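Local atomic coordinates of putative cytoplasmic protein (Salmonella typhimurium LT2, PDB entry 2Q02), a protein that is of unknown function but adopts a xylose isomerase-like TIM barrel, binds a zinc ion and may act as an isomerase. Residues H174-E179 against D222-Y227; K182-R187 against E234-R239; V196-V201 against Q228-L233. All blocks are in the same frame, centred on the assembly; numbering follows the deposited sequence.

Contact 1. Residues H174-E179 against D222-Y227; sequences HHLYEE and DVMQNY
The imidazole of H175 lies against the side chain of selenomethionine M224, where the end of helix 171-176 meets the loop leading into helix 226-235 of the TIM barrel. This is a CH-pi contact: M224 CG stands 3.8 Å from the centroid of the H175 ring and only 17° off the ring normal, over one face and displaced toward the ND1 side. The two side chains cross at about a right angle. With CG of H175 anti to the backbone N (chi1 -176°), the ring reaches out from the helix toward the loop, and the extended M224 chain passes across it. The selenium follows obliquely, M224 SE being 4.3 Å from the same centroid.

Van der Waals contacts widen the patch. V223 CG1 approaches H175 CE1 at 4.0 Å, while L176 CD1 makes an apolar contact with M224 CE at 4.3 Å; V201 and L210 also pack on M224.

Hydrogen bonds to D222 brace the loop. D222 OD1 accepts from M224 N in an Asx turn and also from V201 N. D222 OD2 takes both the backbone N and the ND2 of N226, joining the loop to the first turn of helix 226-235.

H175 ND1 is buried without a polar partner, and the M224 CE methyl reaches it obliquely, from the same side as CG, at 3.3 Å.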
# COMPACT_ATOMS: atom_id res chain seq x y z
N HIS A 174 -6.51 8.10 4.57
CA HIS A 174 -6.72 9.54 4.52
C HIS A 174 -8.18 9.90 4.85
O HIS A 174 -8.47 10.83 5.61
CB HIS A 174 -6.36 10.09 3.12
CG HIS A 174 -6.63 11.56 2.94
ND1 HIS A 174 -5.69 12.53 3.18
CD2 HIS A 174 -7.75 12.21 2.52
CE1 HIS A 174 -6.21 13.72 2.94
NE2 HIS A 174 -7.46 13.55 2.54
N HIS A 175 -9.12 9.16 4.25
CA HIS A 175 -10.53 9.44 4.44
C HIS A 175 -10.95 9.27 5.89
O HIS A 175 -11.74 10.07 6.40
CB HIS A 175 -11.37 8.53 3.55
CG HIS A 175 -12.84 8.80 3.60
ND1 HIS A 175 -13.74 7.91 4.14
CD2 HIS A 175 -13.57 9.86 3.16
CE1 HIS A 175 -14.97 8.40 4.02
NE2 HIS A 175 -14.88 9.58 3.44
N LEU A 176 -10.41 8.25 6.56
CA LEU A 176 -10.75 7.98 7.98
C LEU A 176 -10.11 8.95 8.95
O LEU A 176 -10.66 9.20 10.03
CB LEU A 176 -10.41 6.55 8.40
CG LEU A 176 -11.54 5.55 8.32
CD1 LEU A 176 -11.87 5.23 6.87
CD2 LEU A 176 -11.13 4.32 9.08
N TYR A 177 -8.94 9.48 8.60
CA TYR A 177 -8.31 10.54 9.39
C TYR A 177 -9.08 11.81 9.15
O TYR A 177 -8.84 12.50 8.18
CB TYR A 177 -6.83 10.75 9.02
CG TYR A 177 -6.15 11.81 9.87
CD1 TYR A 177 -6.40 11.91 11.24
CD2 TYR A 177 -5.26 12.71 9.30
CE1 TYR A 177 -5.77 12.87 12.01
CE2 TYR A 177 -4.63 13.69 10.07
CZ TYR A 177 -4.89 13.76 11.42
OH TYR A 177 -4.28 14.71 12.18
N GLU A 178 -10.04 12.11 10.02
CA GLU A 178 -11.05 13.12 9.71
C GLU A 178 -10.59 14.56 9.96
O GLU A 178 -11.29 15.53 9.64
CB GLU A 178 -12.36 12.82 10.44
CG GLU A 178 -12.98 11.47 10.03
CD GLU A 178 -14.49 11.46 10.13
OE1 GLU A 178 -15.14 12.15 9.30
OE2 GLU A 178 -15.03 10.75 11.02
N GLU A 179 -9.38 14.68 10.50
CA GLU A 179 -8.74 15.96 10.72
C GLU A 179 -7.73 16.22 9.60
O GLU A 179 -6.92 17.14 9.70
CB GLU A 179 -8.05 15.93 12.09
CG GLU A 179 -9.03 15.67 13.29
CD GLU A 179 -9.26 14.18 13.62
OE1 GLU A 179 -10.07 13.50 12.95
OE2 GLU A 179 -8.65 13.70 14.60
N ASP A 222 -18.51 5.71 -5.10
CA ASP A 222 -17.41 5.86 -4.11
C ASP A 222 -17.70 7.01 -3.14
O ASP A 222 -18.08 8.11 -3.54
CB ASP A 222 -16.04 6.06 -4.81
CG ASP A 222 -14.86 6.34 -3.82
OD1 ASP A 222 -14.83 5.80 -2.69
OD2 ASP A 222 -13.94 7.09 -4.18
N VAL A 223 -17.52 6.76 -1.85
CA VAL A 223 -17.81 7.73 -0.80
C VAL A 223 -16.56 8.57 -0.42
O VAL A 223 -16.68 9.63 0.20
CB VAL A 223 -18.45 7.00 0.44
CG1 VAL A 223 -18.19 7.73 1.76
CG2 VAL A 223 -19.95 6.78 0.22
N MSE A 224 -15.38 8.12 -0.81
CA MSE A 224 -14.16 8.67 -0.23
C MSE A 224 -13.45 9.75 -1.05
O MSE A 224 -12.43 10.27 -0.60
CB MSE A 224 -13.20 7.53 0.08
CG MSE A 224 -13.86 6.42 0.83
SE MSE A 224 -12.60 5.37 1.75
CE MSE A 224 -13.76 4.75 3.03
N GLN A 225 -14.00 10.08 -2.22
CA GLN A 225 -13.43 11.11 -3.09
C GLN A 225 -12.06 10.74 -3.65
O GLN A 225 -11.15 11.56 -3.67
CB GLN A 225 -13.37 12.48 -2.37
CG GLN A 225 -14.73 13.17 -2.27
CD GLN A 225 -14.62 14.64 -1.89
OE1 GLN A 225 -14.48 15.51 -2.76
NE2 GLN A 225 -14.68 14.93 -0.60
N ASN A 226 -11.91 9.51 -4.12
CA ASN A 226 -10.64 9.10 -4.73
C ASN A 226 -10.28 9.96 -5.95
O ASN A 226 -9.14 10.39 -6.05
CB ASN A 226 -10.64 7.61 -5.12
CG ASN A 226 -10.46 6.70 -3.92
OD1 ASN A 226 -9.40 6.11 -3.72
ND2 ASN A 226 -11.50 6.59 -3.12
N TYR A 227 -11.24 10.20 -6.85
CA TYR A 227 -10.99 10.99 -8.06
C TYR A 227 -10.39 12.31 -7.66
O TYR A 227 -9.40 12.74 -8.25
CB TYR A 227 -12.28 11.25 -8.88
CG TYR A 227 -12.04 11.91 -10.25
CD1 TYR A 227 -11.74 11.15 -11.38
CD2 TYR A 227 -12.12 13.31 -10.41
CE1 TYR A 227 -11.52 11.75 -12.64
CE2 TYR A 227 -11.90 13.92 -11.66
CZ TYR A 227 -11.60 13.14 -12.78
OH TYR A 227 -11.37 13.72 -14.03

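Contact 2. Residues K182-R187 against E234-R239; sequences KEFASR and ENMGYR
The backbones stay well apart here, A185 and M236 being nearest with 8.3 Å between their CA atoms, where helix 180-187 faces the C-terminal end of helix 226-235. The M236 side chain bridges most of the gap, met by the F184 ring. Selenomethionine M236 points toward the other segment, and its chain runs out from the backbone and bends at chi3 (60°), which turns the methyl aside from the line of the chain. M236 CE thereby comes to 3.8 Å from A185 O, a van der Waals contact with the backbone of the opposing helix. The selenium lies obliquely to the F184 ring, with M236 SE 4.5 Å from F184 CE2. That ring also packs edge-to-face with H174 and against R232, while I188 and I190 touch M236 from the loop after helix 180-187.

Each segment secures its own turn. In 182-187, S186 OG donates to E183 O at 2.8 Å, on a lone pair in the carbonyl plane, and the same oxygen also accepts from the backbone N of S186 and R187. In 234-239 the helix ends in a Schellman motif, with G237 at positive phi. Beyond it, R239 NH1 forms a salt bridge with E234 OE1 at 3.0 Å, and E234 OE2 pairs with R8, tying the helix end to the chain's N-terminal region.

Between the two segments, then, the contact rests on van der Waals forces: the polarisable selenium lies by the ring and the methyl by a carbonyl oxygen, with no directional polar bond between the segments.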
# COMPACT_ATOMS: atom_id res chain seq x y z
N LYS A 182 -7.48 19.70 6.98
CA LYS A 182 -6.99 20.96 7.56
C LYS A 182 -5.56 21.31 7.11
O LYS A 182 -5.34 22.32 6.44
CB LYS A 182 -7.06 20.90 9.09
N GLU A 183 -4.59 20.48 7.47
CA GLU A 183 -3.20 20.72 7.06
C GLU A 183 -2.94 20.40 5.57
O GLU A 183 -2.28 21.17 4.87
CB GLU A 183 -2.23 19.94 7.97
N PHE A 184 -3.52 19.30 5.08
CA PHE A 184 -2.97 18.53 3.94
C PHE A 184 -2.28 19.33 2.83
O PHE A 184 -1.08 19.15 2.56
CB PHE A 184 -4.04 17.62 3.31
CG PHE A 184 -3.46 16.52 2.45
CD1 PHE A 184 -3.02 15.32 3.02
CD2 PHE A 184 -3.31 16.70 1.07
CE1 PHE A 184 -2.48 14.31 2.22
CE2 PHE A 184 -2.76 15.69 0.27
CZ PHE A 184 -2.35 14.49 0.84
N ALA A 185 -3.02 20.20 2.16
CA ALA A 185 -2.50 20.84 0.96
C ALA A 185 -1.25 21.68 1.25
O ALA A 185 -0.32 21.74 0.44
CB ALA A 185 -3.58 21.68 0.30
N SER A 186 -1.22 22.31 2.42
CA SER A 186 -0.12 23.22 2.77
C SER A 186 1.07 22.52 3.42
O SER A 186 2.20 22.99 3.31
CB SER A 186 -0.63 24.35 3.69
OG SER A 186 -1.43 23.85 4.76
N ARG A 187 0.82 21.39 4.08
CA ARG A 187 1.81 20.77 4.95
C ARG A 187 2.42 19.49 4.42
O ARG A 187 3.47 19.07 4.90
CB ARG A 187 1.19 20.50 6.32
CG ARG A 187 0.48 21.72 6.94
CD ARG A 187 0.74 21.81 8.43
NE ARG A 187 2.12 22.25 8.67
CZ ARG A 187 2.91 21.83 9.66
NH1 ARG A 187 2.49 20.94 10.56
NH2 ARG A 187 4.15 22.31 9.75
N GLU A 234 -2.09 14.92 -8.49
CA GLU A 234 -1.65 15.28 -9.83
C GLU A 234 -1.37 16.78 -9.97
O GLU A 234 -0.38 17.18 -10.59
CB GLU A 234 -2.67 14.85 -10.89
CG GLU A 234 -2.71 13.35 -11.17
CD GLU A 234 -1.34 12.74 -11.37
OE1 GLU A 234 -0.73 12.95 -12.46
OE2 GLU A 234 -0.88 12.04 -10.44
N ASN A 235 -2.26 17.59 -9.40
CA ASN A 235 -2.12 19.04 -9.47
C ASN A 235 -0.94 19.54 -8.64
O ASN A 235 -0.27 20.49 -9.04
CB ASN A 235 -3.43 19.73 -9.09
CG ASN A 235 -4.51 19.56 -10.15
OD1 ASN A 235 -4.25 19.71 -11.35
ND2 ASN A 235 -5.71 19.23 -9.72
N MSE A 236 -0.67 18.86 -7.51
CA MSE A 236 0.47 19.20 -6.65
C MSE A 236 1.79 18.54 -7.10
O MSE A 236 2.82 18.72 -6.44
CB MSE A 236 0.17 18.82 -5.22
CG MSE A 236 -0.99 19.57 -4.55
SE MSE A 236 -1.36 18.66 -2.80
CE MSE A 236 0.38 18.90 -1.95
N GLY A 237 1.74 17.79 -8.20
CA GLY A 237 2.94 17.35 -8.91
C GLY A 237 3.35 15.90 -8.70
O GLY A 237 4.46 15.53 -9.05
N TYR A 238 2.47 15.07 -8.16
CA TYR A 238 2.81 13.65 -7.93
C TYR A 238 2.94 12.91 -9.26
O TYR A 238 1.98 12.88 -10.03
CB TYR A 238 1.74 12.96 -7.08
CG TYR A 238 2.03 11.51 -6.74
CD1 TYR A 238 3.04 11.17 -5.85
CD2 TYR A 238 1.27 10.48 -7.28
CE1 TYR A 238 3.30 9.82 -5.50
CE2 TYR A 238 1.51 9.13 -6.94
CZ TYR A 238 2.52 8.81 -6.05
OH TYR A 238 2.78 7.49 -5.74
N ARG A 239 4.10 12.28 -9.48
CA ARG A 239 4.36 11.44 -10.65
C ARG A 239 4.62 9.98 -10.26
O ARG A 239 5.18 9.23 -11.07
CB ARG A 239 5.59 11.96 -11.41
CG ARG A 239 5.40 13.34 -12.01
CD ARG A 239 4.44 13.31 -13.20
NE ARG A 239 3.89 14.63 -13.47
CZ ARG A 239 2.71 15.09 -13.03
NH1 ARG A 239 1.89 14.32 -12.31
NH2 ARG A 239 2.32 16.33 -13.34

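Contact 3. Residues V196-V201 against Q228-L233; sequences VHLSGV and QQVQRL. With ZN (zinc ion), chain E.
L198 and V230 make the closest approach between strand 193-198 and helix 226-235, their side chains crossing at about a right angle with L198 CD2 3.6 Å from V230 CG2. One helical turn further on, V196 and L233 reach toward each other tip to tip, V196 CG2 meeting L233 CD1 at 3.8 Å. In V196 this methyl lies anti to the carbonyl carbon, beside the backbone N, on a side chain that already leaves the strand toward the helix. All four residues are buried, and Y242 of the next strand packs against each of them. Such a layer of branched aliphatic groups between strand and outer helix belongs to the beta/alpha unit of a TIM barrel. Alternation along the strand sends H197 to the barrel interior, where its ND1 binds the zinc ion at 2.1 Å together with E139, D170 and E245; H197 NE2 is hydrogen-bonded to E37, which is consistent with a fixed ring rotation. The opposite flank of the helix is looser: Q228 is exposed there and Q231 partly so, its side chain modelled only to CG. R232, also partly exposed, projects away from the helix to a salt bridge between its NH1 and E181 OE1.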
# COMPACT_ATOMS: atom_id res chain seq x y z
N VAL A 196 0.95 5.41 -3.56
CA VAL A 196 -0.45 5.68 -3.21
C VAL A 196 -1.28 4.41 -3.39
O VAL A 196 -1.12 3.70 -4.39
CB VAL A 196 -1.06 6.84 -4.04
CG1 VAL A 196 -2.51 7.04 -3.69
CG2 VAL A 196 -0.27 8.14 -3.81
N HIS A 197 -2.11 4.12 -2.39
CA HIS A 197 -3.02 2.98 -2.38
C HIS A 197 -4.45 3.50 -2.58
O HIS A 197 -4.93 4.35 -1.81
CB HIS A 197 -2.95 2.21 -1.06
CG HIS A 197 -1.85 1.20 -0.97
ND1 HIS A 197 -1.62 0.46 0.16
CD2 HIS A 197 -0.90 0.82 -1.87
CE1 HIS A 197 -0.58 -0.34 -0.04
NE2 HIS A 197 -0.13 -0.14 -1.26
N LEU A 198 -5.11 2.98 -3.62
CA LEU A 198 -6.45 3.38 -4.01
C LEU A 198 -7.39 2.21 -3.77
O LEU A 198 -7.02 1.02 -3.92
CB LEU A 198 -6.50 3.79 -5.48
CG LEU A 198 -5.59 4.90 -6.04
CD1 LEU A 198 -5.74 5.01 -7.58
CD2 LEU A 198 -5.88 6.22 -5.37
N SER A 199 -8.60 2.56 -3.35
CA SER A 199 -9.71 1.65 -3.21
C SER A 199 -10.91 2.53 -2.95
O SER A 199 -10.76 3.67 -2.50
CB SER A 199 -9.51 0.64 -2.08
OG SER A 199 -9.93 1.14 -0.83
N GLY A 200 -12.08 2.00 -3.28
CA GLY A 200 -13.32 2.73 -3.09
C GLY A 200 -14.15 2.07 -2.01
O GLY A 200 -13.97 0.89 -1.73
N VAL A 201 -15.04 2.85 -1.41
CA VAL A 201 -16.06 2.36 -0.47
C VAL A 201 -17.39 2.97 -0.89
O VAL A 201 -17.46 4.18 -1.06
CB VAL A 201 -15.73 2.82 0.95
CG1 VAL A 201 -16.95 2.76 1.87
CG2 VAL A 201 -14.58 2.00 1.50
N GLN A 228 -10.99 12.94 -6.64
CA GLN A 228 -10.54 14.24 -6.17
C GLN A 228 -9.23 14.18 -5.39
O GLN A 228 -8.41 15.09 -5.49
CB GLN A 228 -11.62 14.93 -5.33
CG GLN A 228 -12.85 15.35 -6.12
CD GLN A 228 -14.03 14.38 -6.01
OE1 GLN A 228 -13.87 13.18 -5.79
NE2 GLN A 228 -15.23 14.92 -6.17
N GLN A 229 -9.03 13.11 -4.63
CA GLN A 229 -7.74 12.93 -3.93
C GLN A 229 -6.62 12.74 -4.94
O GLN A 229 -5.53 13.25 -4.74
CB GLN A 229 -7.76 11.75 -2.97
CG GLN A 229 -8.49 11.99 -1.66
CD GLN A 229 -8.19 10.87 -0.65
OE1 GLN A 229 -7.01 10.62 -0.33
NE2 GLN A 229 -9.23 10.18 -0.18
N VAL A 230 -6.89 12.00 -6.01
CA VAL A 230 -5.91 11.72 -7.05
C VAL A 230 -5.64 12.95 -7.87
O VAL A 230 -4.50 13.19 -8.26
CB VAL A 230 -6.37 10.59 -8.02
CG1 VAL A 230 -5.49 10.56 -9.29
CG2 VAL A 230 -6.34 9.23 -7.34
N GLN A 231 -6.71 13.71 -8.17
CA GLN A 231 -6.62 14.94 -8.96
C GLN A 231 -5.77 15.98 -8.23
O GLN A 231 -5.00 16.72 -8.84
CB GLN A 231 -8.01 15.50 -9.28
CG GLN A 231 -8.01 16.60 -10.36
N ARG A 232 -5.89 16.01 -6.91
CA ARG A 232 -5.09 16.92 -6.12
C ARG A 232 -3.60 16.56 -6.19
O ARG A 232 -2.75 17.45 -6.40
CB ARG A 232 -5.56 16.90 -4.67
CG ARG A 232 -4.74 17.81 -3.79
CD ARG A 232 -5.41 18.02 -2.46
NE ARG A 232 -5.66 16.78 -1.71
CZ ARG A 232 -6.41 16.73 -0.61
NH1 ARG A 232 -6.98 17.86 -0.15
NH2 ARG A 232 -6.61 15.58 0.03
N LEU A 233 -3.30 15.28 -6.01
CA LEU A 233 -1.93 14.78 -6.09
C LEU A 233 -1.32 15.13 -7.42
O LEU A 233 -0.17 15.60 -7.49
CB LEU A 233 -1.88 13.26 -5.85
CG LEU A 233 -2.13 12.81 -4.40
CD1 LEU A 233 -2.30 11.30 -4.26
CD2 LEU A 233 -1.02 13.29 -3.51
ZN ZN E . -2.77 0.53 1.96

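How the contacts relate
From the N terminus, the chain passes through helix 171-176, helix 180-187 and strand 193-198 before a long excursion leads to helix 226-235, which all three contacts share. Contact 1 closes a loop of 42 residues at the start of that helix, contact 2 one of 46 at its end, and contact 3 one of 26 along its middle. Contact 3 is nested within the loop of contact 2, whereas contact 1 crosses both. Contacts 1 and 2 touch through H174 and F184; V223 N and V201 O probably hydrogen-bond between contacts 1 and 3, as do Y238 N and L233 O between contacts 2 and 3. Two outer helices and a barrel strand are thus tied to one helix.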